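Local coordinates for integron cassette protein Vpc_cass2 (Vibrio paracholerae, PDB 3JRT) that is of unknown function, and is an all-helical product of a mobile integron gene cassette that assembles as a pair of identical subunits, at residues K84-N89 with V109-I114; G37-L42 with V180-R185; K121-H126 with A141-E146. One frame throughout, in Å; residues are numbered along the deposited sequence.

Contact 1 of 3, residues K84-N89 with V109-I114; sequences KYVELN and VYNNEI
The ring of Y85 is turned so that its edge meets the backbone of helix 104-116. CE2 comes within 3.7 Å of N111 N, and N111 CA lies in the ring plane beyond the same edge. Y85 OH lies 4.0 Å from Y110 CB, while I114 CD1 approaches the ring obliquely, 3.7 Å from Y85 CD2. With CG anti to the backbone N (chi1 167°), Y85 lays its ring across toward the other helix, and its hydroxyl ends in a hydrogen bond with R107 O. The amides of N89 and N111 approach head-on, their planes 71° apart. N89 OD1 accepts from R107 NH1, which supports the way N89 is turned. N111 ND2, however, sits 3.0 Å from both N89 ND2, a second donor, and N89 CB, so the N111 amide is doubtful as placed.

Next to the amide pair the contact is apolar. V86 and I114 run alongside one another in opposite senses, their CG2 methyls pressed to 3.4 Å, closer than a relaxed methyl contact. The N111 amide end lies across V86 CG1, with the same reservation about its placement.

The axes of the two segments cross at -126°, 9.6 Å apart. From helix 177-188, V180 and I181 touch Y85, and L177 and V180 touch Y110, whose hydroxyl bonds S174 O. W162 of helix 157-163 rests on I114 and meets the Y110 ring, and helix 27-53 packs against K84 and L88. K84 and E87 turn instead to the second subunit, where they hydrogen-bond C127 O and V131 N.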
loop_
_atom_site.group_PDB
_atom_site.type_symbol
_atom_site.label_atom_id
_atom_site.label_comp_id
_atom_site.label_asym_id
_atom_site.label_seq_id
_atom_site.Cartn_x
_atom_site.Cartn_y
_atom_site.Cartn_z
ATOM N N LYS A 84 5.574 4.864 9.805
ATOM C CA LYS A 84 5.405 3.946 10.923
ATOM C C LYS A 84 6.667 3.854 11.756
ATOM O O LYS A 84 6.596 3.727 12.973
ATOM C CB LYS A 84 4.974 2.552 10.456
ATOM C CG LYS A 84 3.489 2.470 10.146
ATOM C CD LYS A 84 2.988 1.019 9.979
ATOM C CE LYS A 84 1.481 1.009 9.718
ATOM N NZ LYS A 84 1.047 -0.195 8.943
ATOM N N TYR A 85 7.823 3.922 11.106
ATOM C CA TYR A 85 9.085 3.822 11.825
ATOM C C TYR A 85 9.232 5.022 12.742
ATOM O O TYR A 85 9.613 4.887 13.911
ATOM C CB TYR A 85 10.274 3.740 10.873
ATOM C CG TYR A 85 11.615 3.949 11.563
ATOM C CD1 TYR A 85 12.324 2.877 12.110
ATOM C CD2 TYR A 85 12.161 5.205 11.675
ATOM C CE1 TYR A 85 13.547 3.067 12.746
ATOM C CE2 TYR A 85 13.386 5.413 12.310
ATOM C CZ TYR A 85 14.073 4.345 12.839
ATOM O OH TYR A 85 15.285 4.565 13.457
ATOM N N VAL A 86 8.910 6.195 12.216
ATOM C CA VAL A 86 8.936 7.395 13.035
ATOM C C VAL A 86 7.927 7.280 14.179
ATOM O O VAL A 86 8.264 7.533 15.330
ATOM C CB VAL A 86 8.667 8.671 12.210
ATOM C CG1 VAL A 86 8.692 9.912 13.115
ATOM C CG2 VAL A 86 9.690 8.803 11.088
ATOM N N GLU A 87 6.699 6.879 13.866
ATOM C CA GLU A 87 5.649 6.810 14.879
ATOM C C GLU A 87 6.013 5.839 15.997
ATOM O O GLU A 87 5.706 6.069 17.168
ATOM C CB GLU A 87 4.323 6.399 14.257
ATOM C CG GLU A 87 3.720 7.414 13.326
ATOM C CD GLU A 87 2.506 6.847 12.624
ATOM O OE1 GLU A 87 2.217 5.652 12.856
ATOM O OE2 GLU A 87 1.850 7.577 11.850
ATOM N N LEU A 88 6.670 4.751 15.627
ATOM C CA LEU A 88 7.151 3.804 16.614
ATOM C C LEU A 88 8.187 4.491 17.515
ATOM O O LEU A 88 8.143 4.360 18.744
ATOM C CB LEU A 88 7.747 2.578 15.924
ATOM C CG LEU A 88 8.112 1.408 16.826
ATOM C CD1 LEU A 88 6.851 0.711 17.289
ATOM C CD2 LEU A 88 9.035 0.435 16.111
ATOM N N ASN A 89 9.109 5.231 16.901
ATOM C CA ASN A 89 10.103 5.992 17.647
ATOM C C ASN A 89 9.485 6.977 18.627
ATOM O O ASN A 89 9.878 7.027 19.784
ATOM C CB ASN A 89 11.030 6.747 16.707
ATOM C CG ASN A 89 12.272 5.961 16.358
ATOM O OD1 ASN A 89 12.938 5.412 17.231
ATOM N ND2 ASN A 89 12.601 5.918 15.070
ATOM N N VAL A 109 19.039 9.327 13.764
ATOM C CA VAL A 109 19.510 9.815 12.473
ATOM C C VAL A 109 18.508 9.450 11.388
ATOM O O VAL A 109 18.057 10.302 10.624
ATOM C CB VAL A 109 20.872 9.220 12.109
ATOM C CG1 VAL A 109 21.183 9.480 10.643
ATOM C CG2 VAL A 109 21.962 9.794 13.016
ATOM N N TYR A 110 18.150 8.175 11.333
ATOM C CA TYR A 110 17.172 7.721 10.361
ATOM C C TYR A 110 15.804 8.328 10.643
ATOM O O TYR A 110 15.095 8.741 9.730
ATOM C CB TYR A 110 17.150 6.195 10.289
ATOM C CG TYR A 110 18.318 5.687 9.485
ATOM C CD1 TYR A 110 18.157 5.269 8.179
ATOM C CD2 TYR A 110 19.592 5.691 10.012
ATOM C CE1 TYR A 110 19.236 4.831 7.433
ATOM C CE2 TYR A 110 20.673 5.257 9.280
ATOM C CZ TYR A 110 20.494 4.829 7.992
ATOM O OH TYR A 110 21.584 4.404 7.265
ATOM N N ASN A 111 15.455 8.428 11.916
ATOM C CA ASN A 111 14.230 9.113 12.285
ATOM C C ASN A 111 14.211 10.526 11.701
ATOM O O ASN A 111 13.192 10.988 11.184
ATOM C CB ASN A 111 14.074 9.141 13.808
ATOM C CG ASN A 111 12.720 9.662 14.245
ATOM O OD1 ASN A 111 12.475 10.869 14.256
ATOM N ND2 ASN A 111 11.834 8.757 14.600
ATOM N N ASN A 112 15.355 11.199 11.746
ATOM C CA ASN A 112 15.414 12.590 11.312
ATOM C C ASN A 112 15.355 12.754 9.796
ATOM O O ASN A 112 14.681 13.652 9.276
ATOM C CB ASN A 112 16.654 13.277 11.868
ATOM C CG ASN A 112 16.503 14.778 11.909
ATOM O OD1 ASN A 112 15.415 15.294 12.169
ATOM N ND2 ASN A 112 17.593 15.492 11.652
ATOM N N GLU A 113 16.069 11.887 9.091
ATOM C CA GLU A 113 16.035 11.884 7.640
ATOM C C GLU A 113 14.594 11.820 7.140
ATOM O O GLU A 113 14.173 12.610 6.295
ATOM C CB GLU A 113 16.816 10.692 7.114
ATOM C CG GLU A 113 18.264 10.681 7.545
ATOM C CD GLU A 113 19.111 11.624 6.728
ATOM O OE1 GLU A 113 20.184 11.182 6.267
ATOM O OE2 GLU A 113 18.705 12.795 6.538
ATOM N N ILE A 114 13.832 10.883 7.685
ATOM C CA ILE A 114 12.439 10.731 7.294
ATOM C C ILE A 114 11.600 11.993 7.498
ATOM O O ILE A 114 10.846 12.388 6.611
ATOM C CB ILE A 114 11.786 9.560 8.022
ATOM C CG1 ILE A 114 12.366 8.237 7.502
ATOM C CG2 ILE A 114 10.299 9.610 7.814
ATOM C CD1 ILE A 114 12.172 7.034 8.468
#

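Contact 2 of 3, residues G37-L42 with V180-R185; sequences GLIGDL and VIELLR
I39 and I181 share one conformation, each with CG1 anti to its carbonyl carbon (chi1 -73° for I39, -71° for I181) and an extended ethyl arm. The two side chains overlap flank to flank, pointing in opposite senses, which puts I39 CG1 3.5 Å from I181 CG2. The arm of I39 then carries CD1 onward to the backbone of helix 177-188, 3.7 Å from E182 CA. The arm of I181 goes the other way, its CD1 reaching L42 CD1 at 3.8 Å and L38 CB at 4.0 Å; both leucines stand roughly perpendicular to it. Each isoleucine thus fits against the opposite helix, and I39 and I181 are also the residues of closest CA approach, 6.6 Å apart.

R185 closes the more open side. Its chain bends at chi3 (51°), and this swings the guanidinium over the tip of I39: CD1 sits above one face of the group, away from its middle, with NH1 3.8 Å away. The same bend brings R185 NH2 to 3.6 Å from E182 OE2, a rather loose salt bridge to the residue three positions earlier. The same oxygen is held mainly by K173 NZ.

No hydrogen bond joins the two segments, so helix 27-53 and helix 177-188 are held here by branched aliphatic side chains, with the charged groups kept to one margin. I181, L38 and L42 fill the buried side, where helix 64-91 also touches all three. At the margin the guanidinium offers a face to the I39 methyl while its N-H groups point round the rim, and E182, shared with K173, may offset some of the charge.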
loop_
_atom_site.group_PDB
_atom_site.type_symbol
_atom_site.label_atom_id
_atom_site.label_comp_id
_atom_site.label_asym_id
_atom_site.label_seq_id
_atom_site.Cartn_x
_atom_site.Cartn_y
_atom_site.Cartn_z
ATOM N N GLY A 37 7.721 -6.541 10.767
ATOM C CA GLY A 37 6.878 -6.174 9.652
ATOM C C GLY A 37 7.531 -5.097 8.799
ATOM O O GLY A 37 7.507 -5.178 7.575
ATOM N N LEU A 38 8.101 -4.089 9.453
ATOM C CA LEU A 38 8.793 -2.997 8.764
ATOM C C LEU A 38 9.910 -3.516 7.876
ATOM O O LEU A 38 10.021 -3.100 6.729
ATOM C CB LEU A 38 9.379 -1.998 9.755
ATOM C CG LEU A 38 8.386 -1.092 10.473
ATOM C CD1 LEU A 38 9.074 -0.271 11.577
ATOM C CD2 LEU A 38 7.747 -0.203 9.449
ATOM N N ILE A 39 10.734 -4.416 8.410
ATOM C CA ILE A 39 11.846 -4.997 7.655
ATOM C C ILE A 39 11.329 -5.676 6.385
ATOM O O ILE A 39 11.864 -5.479 5.294
ATOM C CB ILE A 39 12.637 -6.023 8.497
ATOM C CG1 ILE A 39 13.476 -5.330 9.566
ATOM C CG2 ILE A 39 13.528 -6.920 7.623
ATOM C CD1 ILE A 39 13.897 -6.269 10.706
ATOM N N GLY A 40 10.281 -6.469 6.530
ATOM C CA GLY A 40 9.760 -7.228 5.405
ATOM C C GLY A 40 9.041 -6.381 4.376
ATOM O O GLY A 40 9.214 -6.595 3.176
ATOM N N ASP A 41 8.228 -5.430 4.840
ATOM C CA ASP A 41 7.463 -4.585 3.926
ATOM C C ASP A 41 8.353 -3.591 3.162
ATOM O O ASP A 41 8.162 -3.385 1.977
ATOM C CB ASP A 41 6.302 -3.883 4.640
ATOM C CG ASP A 41 5.287 -4.880 5.238
ATOM O OD1 ASP A 41 5.239 -6.037 4.775
ATOM O OD2 ASP A 41 4.534 -4.513 6.165
ATOM N N LEU A 42 9.331 -2.998 3.836
ATOM C CA LEU A 42 10.240 -2.071 3.170
ATOM C C LEU A 42 11.113 -2.844 2.186
ATOM O O LEU A 42 11.347 -2.400 1.084
ATOM C CB LEU A 42 11.110 -1.326 4.179
ATOM C CG LEU A 42 10.440 -0.238 5.018
ATOM C CD1 LEU A 42 11.310 0.115 6.235
ATOM C CD2 LEU A 42 10.134 1.007 4.187
ATOM N N VAL A 180 19.192 -0.788 9.953
ATOM C CA VAL A 180 19.018 -0.173 11.256
ATOM C C VAL A 180 17.818 -0.775 11.962
ATOM O O VAL A 180 17.849 -1.006 13.167
ATOM C CB VAL A 180 18.869 1.362 11.138
ATOM C CG1 VAL A 180 18.288 1.948 12.400
ATOM C CG2 VAL A 180 20.227 1.997 10.826
ATOM N N ILE A 181 16.761 -1.050 11.210
ATOM C CA ILE A 181 15.562 -1.570 11.829
ATOM C C ILE A 181 15.835 -2.994 12.284
ATOM O O ILE A 181 15.290 -3.438 13.290
ATOM C CB ILE A 181 14.343 -1.515 10.890
ATOM C CG1 ILE A 181 13.885 -0.065 10.699
ATOM C CG2 ILE A 181 13.189 -2.373 11.450
ATOM C CD1 ILE A 181 12.787 0.084 9.703
ATOM N N GLU A 182 16.695 -3.693 11.541
ATOM C CA GLU A 182 17.150 -5.030 11.903
ATOM C C GLU A 182 18.079 -5.002 13.129
ATOM O O GLU A 182 18.068 -5.916 13.954
ATOM C CB GLU A 182 17.855 -5.671 10.710
ATOM C CG GLU A 182 18.280 -7.106 10.932
ATOM C CD GLU A 182 18.606 -7.822 9.636
ATOM O OE1 GLU A 182 18.523 -7.181 8.566
ATOM O OE2 GLU A 182 18.945 -9.026 9.689
ATOM N N LEU A 183 18.881 -3.946 13.241
ATOM C CA LEU A 183 19.741 -3.745 14.402
ATOM C C LEU A 183 18.910 -3.717 15.673
ATOM O O LEU A 183 19.307 -4.274 16.705
ATOM C CB LEU A 183 20.492 -2.423 14.281
ATOM C CG LEU A 183 22.015 -2.470 14.303
ATOM C CD1 LEU A 183 22.533 -3.490 13.309
ATOM C CD2 LEU A 183 22.580 -1.085 14.015
ATOM N N LEU A 184 17.759 -3.055 15.594
ATOM C CA LEU A 184 16.859 -2.932 16.738
ATOM C C LEU A 184 16.106 -4.235 16.979
ATOM O O LEU A 184 16.070 -4.734 18.101
ATOM C CB LEU A 184 15.865 -1.788 16.536
ATOM C CG LEU A 184 16.465 -0.459 16.087
ATOM C CD1 LEU A 184 15.390 0.595 15.981
ATOM C CD2 LEU A 184 17.528 -0.014 17.054
ATOM N N ARG A 185 15.513 -4.800 15.930
ATOM C CA ARG A 185 14.762 -6.034 16.111
ATOM C C ARG A 185 15.609 -7.078 16.845
ATOM O O ARG A 185 15.199 -7.594 17.873
ATOM C CB ARG A 185 14.258 -6.603 14.785
ATOM C CG ARG A 185 13.343 -7.823 14.973
ATOM C CD ARG A 185 13.369 -8.721 13.759
ATOM N NE ARG A 185 14.739 -9.047 13.381
ATOM C CZ ARG A 185 15.071 -9.660 12.251
ATOM N NH1 ARG A 185 14.125 -10.018 11.394
ATOM N NH2 ARG A 185 16.346 -9.917 11.976
#

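Contact 3 of 3, residues K121-H126 with A141-E146; sequences KKLRNH and AEVQEE
This is a mixed apolar and charged contact between consecutive helices, 118-128 and 140-151, which run roughly antiparallel at either end of the intervening loop; the segment axes make an angle of 144° at a closest approach of 10.3 Å. L123 and E146 carry most of it. L123 CG stands 3.8 Å from E146 CB, and L123 CD2 reaches toward V143, 4.1 Å from CG1. The leucine therefore packs on the aliphatic part of the glutamate as well as on the valine.

E146 is bent at chi2 (-53°), folding its carboxylate back toward K122, whose extended chain crosses it at about a right angle. K122 CD lies 3.6 Å from E146 OE1, and the ammonium makes only a long salt bridge, 3.9 Å from K122 NZ to E146 OE2. OE2 also has a long, weak ion pair with K149, but OE1 is buried here with no partner in the model, a likely cost that might raise the acid's pKa. At the other end V143 CG2 approaches the H126 ring obliquely, 3.8 Å from NE2.

On the far side of helix 118-128, R124 holds the next residue, N125, through two nitrogens. R124 NE and NH2 both donate to N125 OD1, at 3.0 Å and 3.1 Å, from the same face of the amide, with the oxygen close to the guanidinium plane.

Helix 64-91 packs against both helices, with Y76 touching both H126 and V143 and R83 touching K121 and R124. The loop between the two helices also packs on the contact, with L138 on H126, V143 and E146, and Y137 meeting the H126 ring.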
loop_
_atom_site.group_PDB
_atom_site.type_symbol
_atom_site.label_atom_id
_atom_site.label_comp_id
_atom_site.label_asym_id
_atom_site.label_seq_id
_atom_site.Cartn_x
_atom_site.Cartn_y
_atom_site.Cartn_z
ATOM N N LYS A 121 5.710 12.164 4.140
ATOM C CA LYS A 121 4.491 12.366 4.907
ATOM C C LYS A 121 3.364 12.801 3.985
ATOM O O LYS A 121 2.243 12.304 4.091
ATOM C CB LYS A 121 4.730 13.411 5.995
ATOM C CG LYS A 121 3.765 13.374 7.158
ATOM C CD LYS A 121 4.173 14.413 8.213
ATOM C CE LYS A 121 3.405 14.244 9.517
ATOM N NZ LYS A 121 3.980 15.083 10.608
ATOM N N LYS A 122 3.660 13.717 3.071
ATOM C CA LYS A 122 2.658 14.192 2.117
ATOM C C LYS A 122 2.062 13.040 1.313
ATOM O O LYS A 122 0.851 12.945 1.156
ATOM C CB LYS A 122 3.253 15.221 1.159
ATOM C CG LYS A 122 3.699 16.513 1.799
ATOM C CD LYS A 122 3.947 17.593 0.719
ATOM C CE LYS A 122 4.788 18.731 1.259
ATOM N NZ LYS A 122 5.012 19.822 0.245
ATOM N N LEU A 123 2.916 12.169 0.792
ATOM C CA LEU A 123 2.437 11.017 0.032
ATOM C C LEU A 123 1.644 10.046 0.910
ATOM O O LEU A 123 0.561 9.590 0.532
ATOM C CB LEU A 123 3.603 10.314 -0.687
ATOM C CG LEU A 123 4.161 11.129 -1.867
ATOM C CD1 LEU A 123 5.613 10.787 -2.197
ATOM C CD2 LEU A 123 3.291 10.927 -3.091
ATOM N N ARG A 124 2.174 9.739 2.089
ATOM C CA ARG A 124 1.469 8.866 3.020
ATOM C C ARG A 124 0.050 9.382 3.265
ATOM O O ARG A 124 -0.952 8.658 3.091
ATOM C CB ARG A 124 2.232 8.767 4.345
ATOM C CG ARG A 124 1.798 7.583 5.247
ATOM C CD ARG A 124 0.495 7.874 5.970
ATOM N NE ARG A 124 0.581 9.100 6.764
ATOM C CZ ARG A 124 1.082 9.157 7.997
ATOM N NH1 ARG A 124 1.549 8.057 8.580
ATOM N NH2 ARG A 124 1.125 10.311 8.652
ATOM N N ASN A 125 -0.021 10.645 3.665
ATOM C CA ASN A 125 -1.287 11.285 3.996
ATOM C C ASN A 125 -2.324 11.213 2.886
ATOM O O ASN A 125 -3.495 10.919 3.137
ATOM C CB ASN A 125 -1.046 12.729 4.416
ATOM C CG ASN A 125 -0.447 12.822 5.798
ATOM O OD1 ASN A 125 -0.496 11.856 6.561
ATOM N ND2 ASN A 125 0.122 13.985 6.136
ATOM N N HIS A 126 -1.890 11.471 1.660
ATOM C CA HIS A 126 -2.795 11.417 0.527
ATOM C C HIS A 126 -3.302 10.008 0.323
ATOM O O HIS A 126 -4.503 9.774 0.185
ATOM C CB HIS A 126 -2.081 11.875 -0.733
ATOM C CG HIS A 126 -2.722 11.399 -1.998
ATOM N ND1 HIS A 126 -3.884 11.946 -2.496
ATOM C CD2 HIS A 126 -2.350 10.437 -2.877
ATOM C CE1 HIS A 126 -4.206 11.338 -3.625
ATOM N NE2 HIS A 126 -3.285 10.427 -3.884
ATOM N N ALA A 141 -0.763 14.916 -10.893
ATOM C CA ALA A 141 0.479 15.588 -11.260
ATOM C C ALA A 141 1.263 15.947 -10.003
ATOM O O ALA A 141 2.489 15.862 -9.977
ATOM C CB ALA A 141 0.205 16.843 -12.120
ATOM N N GLU A 142 0.547 16.327 -8.954
ATOM C CA GLU A 142 1.163 16.576 -7.654
ATOM C C GLU A 142 1.785 15.322 -7.029
ATOM O O GLU A 142 2.872 15.385 -6.466
ATOM C CB GLU A 142 0.149 17.192 -6.698
ATOM C CG GLU A 142 -0.413 18.513 -7.199
ATOM C CD GLU A 142 -1.324 19.171 -6.191
ATOM O OE1 GLU A 142 -0.997 20.285 -5.755
ATOM O OE2 GLU A 142 -2.352 18.574 -5.812
ATOM N N VAL A 143 1.104 14.185 -7.118
ATOM C CA VAL A 143 1.701 12.945 -6.651
ATOM C C VAL A 143 3.024 12.679 -7.369
ATOM O O VAL A 143 4.029 12.338 -6.737
ATOM C CB VAL A 143 0.757 11.733 -6.831
ATOM C CG1 VAL A 143 1.557 10.401 -6.733
ATOM C CG2 VAL A 143 -0.349 11.780 -5.795
ATOM N N GLN A 144 3.012 12.829 -8.691
ATOM C CA GLN A 144 4.224 12.691 -9.496
ATOM C C GLN A 144 5.354 13.625 -9.044
ATOM O O GLN A 144 6.501 13.200 -8.914
ATOM C CB GLN A 144 3.902 12.889 -10.986
ATOM C CG GLN A 144 2.980 11.787 -11.533
ATOM C CD GLN A 144 3.444 10.379 -11.106
ATOM O OE1 GLN A 144 4.627 10.054 -11.215
ATOM N NE2 GLN A 144 2.508 9.546 -10.622
ATOM N N GLU A 145 5.032 14.895 -8.806
ATOM C CA GLU A 145 6.024 15.828 -8.293
ATOM C C GLU A 145 6.574 15.367 -6.951
ATOM O O GLU A 145 7.781 15.386 -6.736
ATOM C CB GLU A 145 5.441 17.229 -8.151
ATOM C CG GLU A 145 5.311 17.977 -9.454
ATOM C CD GLU A 145 5.184 19.466 -9.243
ATOM O OE1 GLU A 145 4.815 19.887 -8.122
ATOM O OE2 GLU A 145 5.468 20.218 -10.199
ATOM N N GLU A 146 5.687 14.958 -6.047
ATOM C CA GLU A 146 6.115 14.589 -4.700
ATOM C C GLU A 146 7.058 13.402 -4.734
ATOM O O GLU A 146 7.968 13.294 -3.918
ATOM C CB GLU A 146 4.925 14.303 -3.785
ATOM C CG GLU A 146 4.175 15.550 -3.357
ATOM C CD GLU A 146 5.082 16.612 -2.744
ATOM O OE1 GLU A 146 5.999 16.255 -1.969
ATOM O OE2 GLU A 146 4.871 17.809 -3.036
#

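Helix 64-91 is the common support: it supplies one side of contact 1 and lies against both contact 2 and contact 3. Contacts 1 and 2 have centres 12 Å apart and merge into one core, where Y85 CD1 packs on I181 CG1 at 3.6 Å and Y110 CE2 on V180 CG2 at the same distance. Contact 3 is more remote, its centre 19 Å from contact 1, joined to it by the weak ion pair of E87 OE2 and R124 NH1. Contacts 2 and 3 lie on opposite sides of the chain's centre, nearest atoms about 10 Å apart. The loop closed by contact 2 encloses the other two, and both contacts 1 and 2 reach the second subunit.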